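Local coordinates for hemolysin-related protein (Vibrio cholerae serotype O1, PDB 6MLT), which probably serves as a secreted, metal-binding adhesion protein of the biofilm matrix, joining a beta-propeller to a lectin-like beta-prism thought to bind carbohydrate, at residues A103-D108 with I149-I154; E112-S117 with P121-L126; N159-A164 with G174-H179. One frame throughout, in Å; residues are numbered along the deposited sequence.

Contact 1. Residues A103-D108 with I149-I154; sequences ADLDGD and IALADI. With NA (sodium ion), chain D; NA (sodium ion), chain E.
Ala103 meets Leu151 chiefly through its methyl group: CB points at the strand 150-152 and lies 3.9 Å from Leu151 CD1. The leucine reaches it with CG set anti to its own carbonyl carbon (chi1 -51°), which carries one branch across to the alanine. At Asp104 the chain turns from packing to metal binding. Its OD1 coordinates a sodium ion at 2.4 Å and also accepts a weak, bent hydrogen bond from Gly107 N. Leu105 comes back to the apolar side, its CD2 4.3 Å from the same Leu151 CD1, so that one methyl of Leu151 serves both residues. Val114 and Ile589 border this small apolar patch as well. Asp106 then offers OD1 to the sodium at 2.3 Å, while its OD2 forms a salt bridge with Lys133. Gly107 carries the turn with a positive phi, and Asp108 adds a third carboxylate oxygen, OD1, to the ion, completed by Leu110 O and both oxygens of Glu112. On the other segment, two residues beyond Leu151, Asp153 OD1 binds a second sodium ion at 2.4 Å. An apolar contact thus joins two equivalent places, each where a strand runs into an acidic, cation-binding loop: the recurring Asp-rich loop of FG-GAP-like repeats in neighbouring blades of a beta-propeller.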
loop_
_atom_site.group_PDB
_atom_site.type_symbol
_atom_site.label_atom_id
_atom_site.label_comp_id
_atom_site.label_asym_id
_atom_site.label_seq_id
_atom_site.Cartn_x
_atom_site.Cartn_y
_atom_site.Cartn_z
ATOM N N ALA A 103 -13.413 -10.078 8.065
ATOM C CA ALA A 103 -13.509 -10.407 6.651
ATOM C C ALA A 103 -14.520 -11.529 6.506
ATOM O O ALA A 103 -14.866 -12.201 7.482
ATOM C CB ALA A 103 -12.159 -10.838 6.063
ATOM N N ASP A 104 -14.988 -11.725 5.275
ATOM C CA ASP A 104 -15.813 -12.884 4.941
ATOM C C ASP A 104 -14.866 -14.058 4.732
ATOM O O ASP A 104 -14.295 -14.230 3.653
ATOM C CB ASP A 104 -16.660 -12.611 3.705
ATOM C CG ASP A 104 -17.575 -13.777 3.341
ATOM O OD1 ASP A 104 -17.541 -14.829 4.021
ATOM O OD2 ASP A 104 -18.340 -13.629 2.367
ATOM N N LEU A 105 -14.687 -14.861 5.778
ATOM C CA LEU A 105 -13.643 -15.877 5.775
ATOM C C LEU A 105 -14.080 -17.164 5.088
ATOM O O LEU A 105 -13.238 -17.871 4.524
ATOM C CB LEU A 105 -13.213 -16.174 7.212
ATOM C CG LEU A 105 -12.572 -15.006 7.970
ATOM C CD1 LEU A 105 -12.337 -15.378 9.429
ATOM C CD2 LEU A 105 -11.279 -14.593 7.315
ATOM N N ASP A 106 -15.369 -17.492 5.125
ATOM C CA ASP A 106 -15.863 -18.734 4.547
ATOM C C ASP A 106 -16.633 -18.531 3.254
ATOM O O ASP A 106 -17.117 -19.510 2.680
ATOM C CB ASP A 106 -16.738 -19.485 5.562
ATOM C CG ASP A 106 -17.977 -18.706 5.979
ATOM O OD1 ASP A 106 -18.145 -17.539 5.566
ATOM O OD2 ASP A 106 -18.789 -19.278 6.735
ATOM N N GLY A 107 -16.758 -17.296 2.778
ATOM C CA GLY A 107 -17.374 -17.045 1.487
ATOM C C GLY A 107 -18.881 -17.181 1.453
ATOM O O GLY A 107 -19.442 -17.453 0.388
ATOM N N ASP A 108 -19.560 -16.990 2.585
ATOM C CA ASP A 108 -21.015 -17.067 2.622
ATOM C C ASP A 108 -21.676 -15.705 2.446
ATOM O O ASP A 108 -22.902 -15.606 2.558
ATOM C CB ASP A 108 -21.486 -17.731 3.927
ATOM C CG ASP A 108 -21.274 -16.860 5.158
ATOM O OD1 ASP A 108 -20.682 -15.766 5.045
ATOM O OD2 ASP A 108 -21.714 -17.286 6.251
ATOM N N ILE A 149 -3.952 -8.797 14.671
ATOM C CA ILE A 149 -4.372 -9.902 13.822
ATOM C C ILE A 149 -4.510 -9.371 12.404
ATOM O O ILE A 149 -5.152 -8.337 12.185
ATOM C CB ILE A 149 -5.697 -10.518 14.306
ATOM C CG1 ILE A 149 -5.503 -11.133 15.697
ATOM C CG2 ILE A 149 -6.190 -11.554 13.317
ATOM C CD1 ILE A 149 -6.772 -11.639 16.336
ATOM N N ALA A 150 -3.895 -10.066 11.451
ATOM C CA ALA A 150 -4.040 -9.759 10.038
ATOM C C ALA A 150 -4.583 -10.991 9.324
ATOM O O ALA A 150 -4.352 -12.128 9.753
ATOM C CB ALA A 150 -2.714 -9.326 9.418
ATOM N N LEU A 151 -5.315 -10.757 8.240
ATOM C CA LEU A 151 -6.009 -11.811 7.504
ATOM C C LEU A 151 -5.548 -11.804 6.056
ATOM O O LEU A 151 -5.659 -10.779 5.373
ATOM C CB LEU A 151 -7.520 -11.605 7.572
ATOM C CG LEU A 151 -8.088 -11.411 8.978
ATOM C CD1 LEU A 151 -9.551 -11.016 8.904
ATOM C CD2 LEU A 151 -7.912 -12.672 9.803
ATOM N N ALA A 152 -5.065 -12.950 5.579
ATOM C CA ALA A 152 -4.603 -13.052 4.200
ATOM C C ALA A 152 -4.558 -14.510 3.780
ATOM O O ALA A 152 -4.400 -15.407 4.615
ATOM C CB ALA A 152 -3.217 -12.420 4.021
ATOM N N ASP A 153 -4.700 -14.737 2.474
ATOM C CA ASP A 153 -4.412 -16.042 1.882
ATOM C C ASP A 153 -2.937 -16.027 1.507
ATOM O O ASP A 153 -2.555 -15.481 0.468
ATOM C CB ASP A 153 -5.298 -16.311 0.672
ATOM C CG ASP A 153 -5.026 -17.679 0.030
ATOM O OD1 ASP A 153 -4.087 -18.393 0.453
ATOM O OD2 ASP A 153 -5.771 -18.046 -0.903
ATOM N N ILE A 154 -2.099 -16.634 2.352
ATOM C CA ILE A 154 -0.656 -16.464 2.210
ATOM C C ILE A 154 -0.014 -17.525 1.334
ATOM O O ILE A 154 1.149 -17.355 0.935
ATOM C CB ILE A 154 0.039 -16.441 3.586
ATOM C CG1 ILE A 154 -0.157 -17.777 4.321
ATOM C CG2 ILE A 154 -0.476 -15.262 4.404
ATOM C CD1 ILE A 154 0.495 -17.830 5.690
HETATM NA NA NA D . -18.628 -15.327 6.092
HETATM NA NA NA E . -4.401 -19.983 2.221
#

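Contact 2. Residues E112-S117 with P121-L126; sequences EIVSTS and PYINIL. With NA (sodium ion), chain D.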
loop_
_atom_site.group_PDB
_atom_site.type_symbol
_atom_site.label_atom_id
_atom_site.label_comp_id
_atom_site.label_asym_id
_atom_site.label_seq_id
_atom_site.Cartn_x
_atom_site.Cartn_y
_atom_site.Cartn_z
ATOM N N GLU A 112 -17.146 -12.139 9.157
ATOM C CA GLU A 112 -16.711 -12.715 10.424
ATOM C C GLU A 112 -15.725 -11.773 11.108
ATOM O O GLU A 112 -14.992 -11.035 10.447
ATOM C CB GLU A 112 -16.039 -14.080 10.225
ATOM C CG GLU A 112 -17.005 -15.242 10.011
ATOM C CD GLU A 112 -17.490 -15.362 8.580
ATOM O OE1 GLU A 112 -16.670 -15.170 7.654
ATOM O OE2 GLU A 112 -18.693 -15.650 8.378
ATOM N N ILE A 113 -15.687 -11.825 12.439
ATOM C CA ILE A 113 -14.880 -10.915 13.249
ATOM C C ILE A 113 -13.928 -11.747 14.096
ATOM O O ILE A 113 -14.374 -12.559 14.912
ATOM C CB ILE A 113 -15.763 -10.026 14.137
ATOM C CG1 ILE A 113 -16.747 -9.243 13.265
ATOM C CG2 ILE A 113 -14.907 -9.089 14.982
ATOM C CD1 ILE A 113 -17.864 -8.604 14.043
ATOM N N VAL A 114 -12.623 -11.523 13.927
ATOM C CA VAL A 114 -11.587 -12.337 14.559
ATOM C C VAL A 114 -10.960 -11.539 15.693
ATOM O O VAL A 114 -10.566 -10.381 15.505
ATOM C CB VAL A 114 -10.508 -12.767 13.548
ATOM C CG1 VAL A 114 -9.577 -13.804 14.170
ATOM C CG2 VAL A 114 -11.138 -13.305 12.281
ATOM N N SER A 115 -10.853 -12.159 16.864
ATOM C CA SER A 115 -10.262 -11.488 18.016
ATOM C C SER A 115 -9.847 -12.522 19.052
ATOM O O SER A 115 -10.188 -13.704 18.954
ATOM C CB SER A 115 -11.242 -10.491 18.639
ATOM O OG SER A 115 -12.207 -11.160 19.428
ATOM N N THR A 116 -9.130 -12.050 20.070
ATOM C CA THR A 116 -8.833 -12.871 21.236
ATOM C C THR A 116 -8.563 -11.949 22.419
ATOM O O THR A 116 -8.561 -10.719 22.293
ATOM C CB THR A 116 -7.656 -13.818 20.967
ATOM O OG1 THR A 116 -7.608 -14.832 21.985
ATOM C CG2 THR A 116 -6.334 -13.059 20.935
ATOM N N SER A 117 -8.350 -12.564 23.581
ATOM C CA SER A 117 -7.936 -11.860 24.784
ATOM C C SER A 117 -6.960 -12.739 25.547
ATOM O O SER A 117 -6.758 -13.910 25.219
ATOM C CB SER A 117 -9.135 -11.516 25.676
ATOM O OG SER A 117 -9.455 -12.627 26.497
ATOM N N PRO A 121 -8.393 -19.228 25.938
ATOM C CA PRO A 121 -7.412 -20.016 25.181
ATOM C C PRO A 121 -7.672 -20.071 23.683
ATOM O O PRO A 121 -6.945 -20.773 22.975
ATOM C CB PRO A 121 -7.540 -21.411 25.809
ATOM C CG PRO A 121 -8.916 -21.480 26.332
ATOM C CD PRO A 121 -9.334 -20.080 26.687
ATOM N N TYR A 122 -8.665 -19.333 23.185
ATOM C CA TYR A 122 -9.106 -19.431 21.801
ATOM C C TYR A 122 -8.995 -18.099 21.075
ATOM O O TYR A 122 -9.201 -17.030 21.657
ATOM C CB TYR A 122 -10.568 -19.917 21.712
ATOM C CG TYR A 122 -10.677 -21.357 22.114
ATOM C CD1 TYR A 122 -10.282 -22.362 21.247
ATOM C CD2 TYR A 122 -11.116 -21.716 23.383
ATOM C CE1 TYR A 122 -10.336 -23.679 21.617
ATOM C CE2 TYR A 122 -11.172 -23.037 23.765
ATOM C CZ TYR A 122 -10.780 -24.016 22.874
ATOM O OH TYR A 122 -10.822 -25.340 23.238
ATOM N N ILE A 123 -8.671 -18.185 19.787
ATOM C CA ILE A 123 -9.067 -17.139 18.854
ATOM C C ILE A 123 -10.563 -17.295 18.601
ATOM O O ILE A 123 -11.030 -18.357 18.173
ATOM C CB ILE A 123 -8.253 -17.218 17.557
ATOM C CG1 ILE A 123 -6.797 -16.816 17.833
ATOM C CG2 ILE A 123 -8.846 -16.311 16.480
ATOM C CD1 ILE A 123 -5.843 -17.199 16.743
ATOM N N ASN A 124 -11.324 -16.248 18.900
ATOM C CA ASN A 124 -12.770 -16.262 18.739
ATOM C C ASN A 124 -13.147 -15.649 17.402
ATOM O O ASN A 124 -12.710 -14.544 17.077
ATOM C CB ASN A 124 -13.446 -15.498 19.875
ATOM C CG ASN A 124 -13.262 -16.183 21.200
ATOM O OD1 ASN A 124 -13.473 -17.392 21.315
ATOM N ND2 ASN A 124 -12.828 -15.428 22.202
ATOM N N ILE A 125 -13.969 -16.358 16.638
ATOM C CA ILE A 125 -14.439 -15.865 15.357
ATOM C C ILE A 125 -15.953 -15.719 15.452
ATOM O O ILE A 125 -16.675 -16.718 15.565
ATOM C CB ILE A 125 -14.021 -16.785 14.205
ATOM C CG1 ILE A 125 -12.492 -16.950 14.233
ATOM C CG2 ILE A 125 -14.501 -16.215 12.870
ATOM C CD1 ILE A 125 -11.925 -17.863 13.168
ATOM N N LEU A 126 -16.427 -14.474 15.424
ATOM C CA LEU A 126 -17.847 -14.171 15.543
ATOM C C LEU A 126 -18.479 -14.022 14.166
ATOM O O LEU A 126 -17.817 -13.625 13.200
ATOM C CB LEU A 126 -18.065 -12.876 16.324
ATOM C CG LEU A 126 -17.324 -12.711 17.652
ATOM C CD1 LEU A 126 -17.708 -11.384 18.291
ATOM C CD2 LEU A 126 -17.629 -13.856 18.587
HETATM NA NA NA D . -18.628 -15.327 6.092
HETATM O O HOH W 1 -11.947 -12.654 21.793
HETATM O O HOH W 2 -13.756 -12.223 17.797
#
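Thr116 OG1 donates a hydrogen bond to Tyr122 O at 2.7 Å, approaching from above the carbonyl plane, 39° out of it. The hydroxyl stands anti to the threonine's own nitrogen (chi1 -165°), a setting that lets it reach over to the opposite strand, and Lys138 NZ is a further partner of the same oxygen. Four main-chain bonds follow in two reciprocal pairs, Ser115 with Asn124 and Ile113 with Leu126. Asn124 N to Ser115 O, at 2.8 Å, is the shortest of them. Two waters add to the ladder on the face that carries Ser115 and Asn124: one joins Ser115 OG to Asn124 ND2, while the other touches Ser115 OG and donates to Asn124 O at 2.6 Å. The amide oxygen, Asn124 OD1, is taken by Gln135 NE2. On the other face lies Val114, in a non-hydrogen-bonded pair with Ile125, yet its closest approach is diagonal: Val114 CG1 presses on Ile123 CG2 at 3.5 Å, tighter than usual for two methyls. Further out, Ile125 CG2 rests 3.7 Å from Glu112 CB. Beyond that methylene the glutamate bends at chi2 (82°) and clasps a sodium ion with both oxygens, OE1 at 2.5 Å and OE2 at 2.3 Å. OE1 also accepts Leu105 N, and OE2 meets Lys133 NZ. This antiparallel beta hairpin forms the two middle strands of a four-stranded propeller blade, with the closing glutamate of the FG-GAP-like cation loop at the start of its first strand.

Contact 3. Residues N159-A164 with G174-H179; sequences NIEILA and GLLFSH. With NA (sodium ion), chain E.
Glu161 touches Leu176 halfway along its side chain. CB stays 4.9 Å from Leu176 CD1; the next atom, CG, comes to 3.9 Å of that methyl and makes the contact, the two side chains crossing at about a right angle. CG is anti to the carbonyl carbon of Glu161, and a bend at chi2 (72°) then turns the chain, so that CD draws away from the leucine again and the carboxylate faces the sodium ion. Both oxygens bind the metal, OE1 and OE2 each at 2.4 Å, and OE1 also accepts a hydrogen bond from Ile154 N, which ties the carboxylate to the loop it closes. Asn159 contributes its main-chain O to the same ion at 2.3 Å; Asp153, Asn155 and Asp157 supply the other ligands. The leucine therefore covers the aliphatic part of a group whose polar end is held by the cation.

Strands 161-164 and 174-178 are the second and fourth of a four-stranded antiparallel propeller blade. The touching parts, residues 161 to 164 and 176 to 179, run in roughly the same direction, 25° apart, with strand 167-170 between the two strands, and so touch through side chains, one main-chain oxygen and a water, not as paired strands. Leu176 and Phe177 both face Val168 on that middle strand, a classic beta bulge in the outer strand.

At the far end His179 approaches Ala164 O, its CE1 3.4 Å from that oxygen, in an oblique position relative to the ring. A water links the two: it donates to Ala164 O at 2.8 Å and lies in the plane of the imidazole, 2.8 Å from His179 NE2. Phe177 CE2 also sits at the edge of the imidazole, and Ser185 OG makes a weak hydrogen bond to Ala164 O.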
loop_
_atom_site.group_PDB
_atom_site.type_symbol
_atom_site.label_atom_id
_atom_site.label_comp_id
_atom_site.label_asym_id
_atom_site.label_seq_id
_atom_site.Cartn_x
_atom_site.Cartn_y
_atom_site.Cartn_z
ATOM N N ASN A 159 -7.982 -20.788 0.972
ATOM C CA ASN A 159 -8.333 -20.651 2.380
ATOM C C ASN A 159 -7.581 -19.478 2.999
ATOM O O ASN A 159 -6.476 -19.131 2.571
ATOM C CB ASN A 159 -8.012 -21.934 3.139
ATOM C CG ASN A 159 -8.675 -23.147 2.525
ATOM O OD1 ASN A 159 -9.885 -23.156 2.302
ATOM N ND2 ASN A 159 -7.883 -24.168 2.225
ATOM N N ILE A 160 -8.187 -18.867 4.019
ATOM C CA ILE A 160 -7.667 -17.639 4.617
ATOM C C ILE A 160 -6.868 -17.989 5.861
ATOM O O ILE A 160 -7.333 -18.753 6.719
ATOM C CB ILE A 160 -8.794 -16.653 4.961
ATOM C CG1 ILE A 160 -9.687 -16.402 3.743
ATOM C CG2 ILE A 160 -8.207 -15.338 5.476
ATOM C CD1 ILE A 160 -8.939 -15.983 2.490
ATOM N N GLU A 161 -5.675 -17.416 5.969
ATOM C CA GLU A 161 -4.826 -17.577 7.135
ATOM C C GLU A 161 -4.959 -16.375 8.065
ATOM O O GLU A 161 -5.273 -15.257 7.640
ATOM C CB GLU A 161 -3.365 -17.768 6.722
ATOM C CG GLU A 161 -3.068 -19.167 6.173
ATOM C CD GLU A 161 -3.664 -19.409 4.787
ATOM O OE1 GLU A 161 -3.439 -18.572 3.884
ATOM O OE2 GLU A 161 -4.359 -20.437 4.601
ATOM N N ILE A 162 -4.712 -16.626 9.344
ATOM C CA ILE A 162 -4.852 -15.648 10.413
ATOM C C ILE A 162 -3.473 -15.467 11.035
ATOM O O ILE A 162 -2.905 -16.423 11.580
ATOM C CB ILE A 162 -5.886 -16.117 11.454
ATOM C CG1 ILE A 162 -7.263 -16.250 10.799
ATOM C CG2 ILE A 162 -5.955 -15.170 12.634
ATOM C CD1 ILE A 162 -8.267 -17.043 11.630
ATOM N N LEU A 163 -2.923 -14.260 10.928
ATOM C CA LEU A 163 -1.601 -13.945 11.459
ATOM C C LEU A 163 -1.789 -13.270 12.814
ATOM O O LEU A 163 -2.185 -12.102 12.880
ATOM C CB LEU A 163 -0.827 -13.042 10.498
ATOM C CG LEU A 163 -0.967 -13.291 8.997
ATOM C CD1 LEU A 163 -0.129 -12.271 8.226
ATOM C CD2 LEU A 163 -0.564 -14.686 8.630
ATOM N N ALA A 164 -1.493 -13.994 13.888
ATOM C CA ALA A 164 -1.745 -13.525 15.244
ATOM C C ALA A 164 -0.432 -13.400 16.010
ATOM O O ALA A 164 0.649 -13.682 15.492
ATOM C CB ALA A 164 -2.710 -14.465 15.974
ATOM N N GLY A 174 -6.775 -24.583 11.930
ATOM C CA GLY A 174 -6.181 -24.102 13.161
ATOM C C GLY A 174 -4.697 -23.806 13.052
ATOM O O GLY A 174 -4.196 -23.485 11.974
ATOM N N LEU A 175 -3.987 -23.932 14.169
ATOM C CA LEU A 175 -2.589 -23.518 14.249
ATOM C C LEU A 175 -1.748 -24.203 13.175
ATOM O O LEU A 175 -1.772 -25.430 13.033
ATOM C CB LEU A 175 -2.033 -23.846 15.637
ATOM C CG LEU A 175 -0.576 -23.487 15.912
ATOM C CD1 LEU A 175 -0.391 -21.988 15.919
ATOM C CD2 LEU A 175 -0.124 -24.088 17.233
ATOM N N LEU A 176 -0.996 -23.398 12.423
ATOM C CA LEU A 176 -0.061 -23.883 11.408
ATOM C C LEU A 176 1.382 -23.871 11.896
ATOM O O LEU A 176 2.108 -24.849 11.696
ATOM C CB LEU A 176 -0.175 -23.036 10.131
ATOM C CG LEU A 176 -1.518 -23.114 9.402
ATOM C CD1 LEU A 176 -1.559 -22.113 8.256
ATOM C CD2 LEU A 176 -1.767 -24.523 8.880
ATOM N N PHE A 177 1.822 -22.768 12.501
ATOM C CA PHE A 177 3.109 -22.734 13.175
ATOM C C PHE A 177 3.076 -21.661 14.249
ATOM O O PHE A 177 2.330 -20.682 14.149
ATOM C CB PHE A 177 4.287 -22.519 12.195
ATOM C CG PHE A 177 4.419 -21.118 11.617
ATOM C CD1 PHE A 177 3.875 -20.806 10.377
ATOM C CD2 PHE A 177 5.179 -20.151 12.261
ATOM C CE1 PHE A 177 4.037 -19.540 9.820
ATOM C CE2 PHE A 177 5.348 -18.885 11.708
ATOM C CZ PHE A 177 4.778 -18.578 10.486
ATOM N N SER A 178 3.882 -21.882 15.287
ATOM C CA SER A 178 3.985 -21.015 16.450
ATOM C C SER A 178 5.200 -20.103 16.343
ATOM O O SER A 178 6.221 -20.463 15.746
ATOM C CB SER A 178 4.115 -21.840 17.735
ATOM O OG SER A 178 3.060 -22.762 17.902
ATOM N N HIS A 179 5.094 -18.928 16.961
ATOM C CA HIS A 179 6.262 -18.080 17.163
ATOM C C HIS A 179 6.094 -17.299 18.459
ATOM O O HIS A 179 4.992 -17.182 19.008
ATOM C CB HIS A 179 6.524 -17.137 15.964
ATOM C CG HIS A 179 5.376 -16.240 15.604
ATOM N ND1 HIS A 179 4.964 -15.192 16.401
ATOM C CD2 HIS A 179 4.578 -16.213 14.510
ATOM C CE1 HIS A 179 3.950 -14.571 15.823
ATOM N NE2 HIS A 179 3.696 -15.171 14.673
HETATM NA NA NA E . -4.401 -19.983 2.221
HETATM O O HOH W 3 1.713 -14.126 12.949
#

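In the fold
Contacts 1 and 2 are buried, whereas contact 3 reaches the protein surface through Leu176 and His179. Contact 2 lies within one blade and is dominated by main-chain hydrogen bonds; contact 1 joins that blade to the next by methyl packing alone; contact 3 spans a strand inside the second blade and relies on one apolar touch and, at its other end, on an imidazole beside a carbonyl oxygen with a water between them. Contacts 1 and 2 share one sodium ion, completed by Glu112, and contacts 1 and 3 share the other, completed by Glu161. Between the blades, Ile162 of segment 159-164 packs on Val114 and Ile125, and Ala164 on Ile123, extending the apolar interface of contact 1 outward.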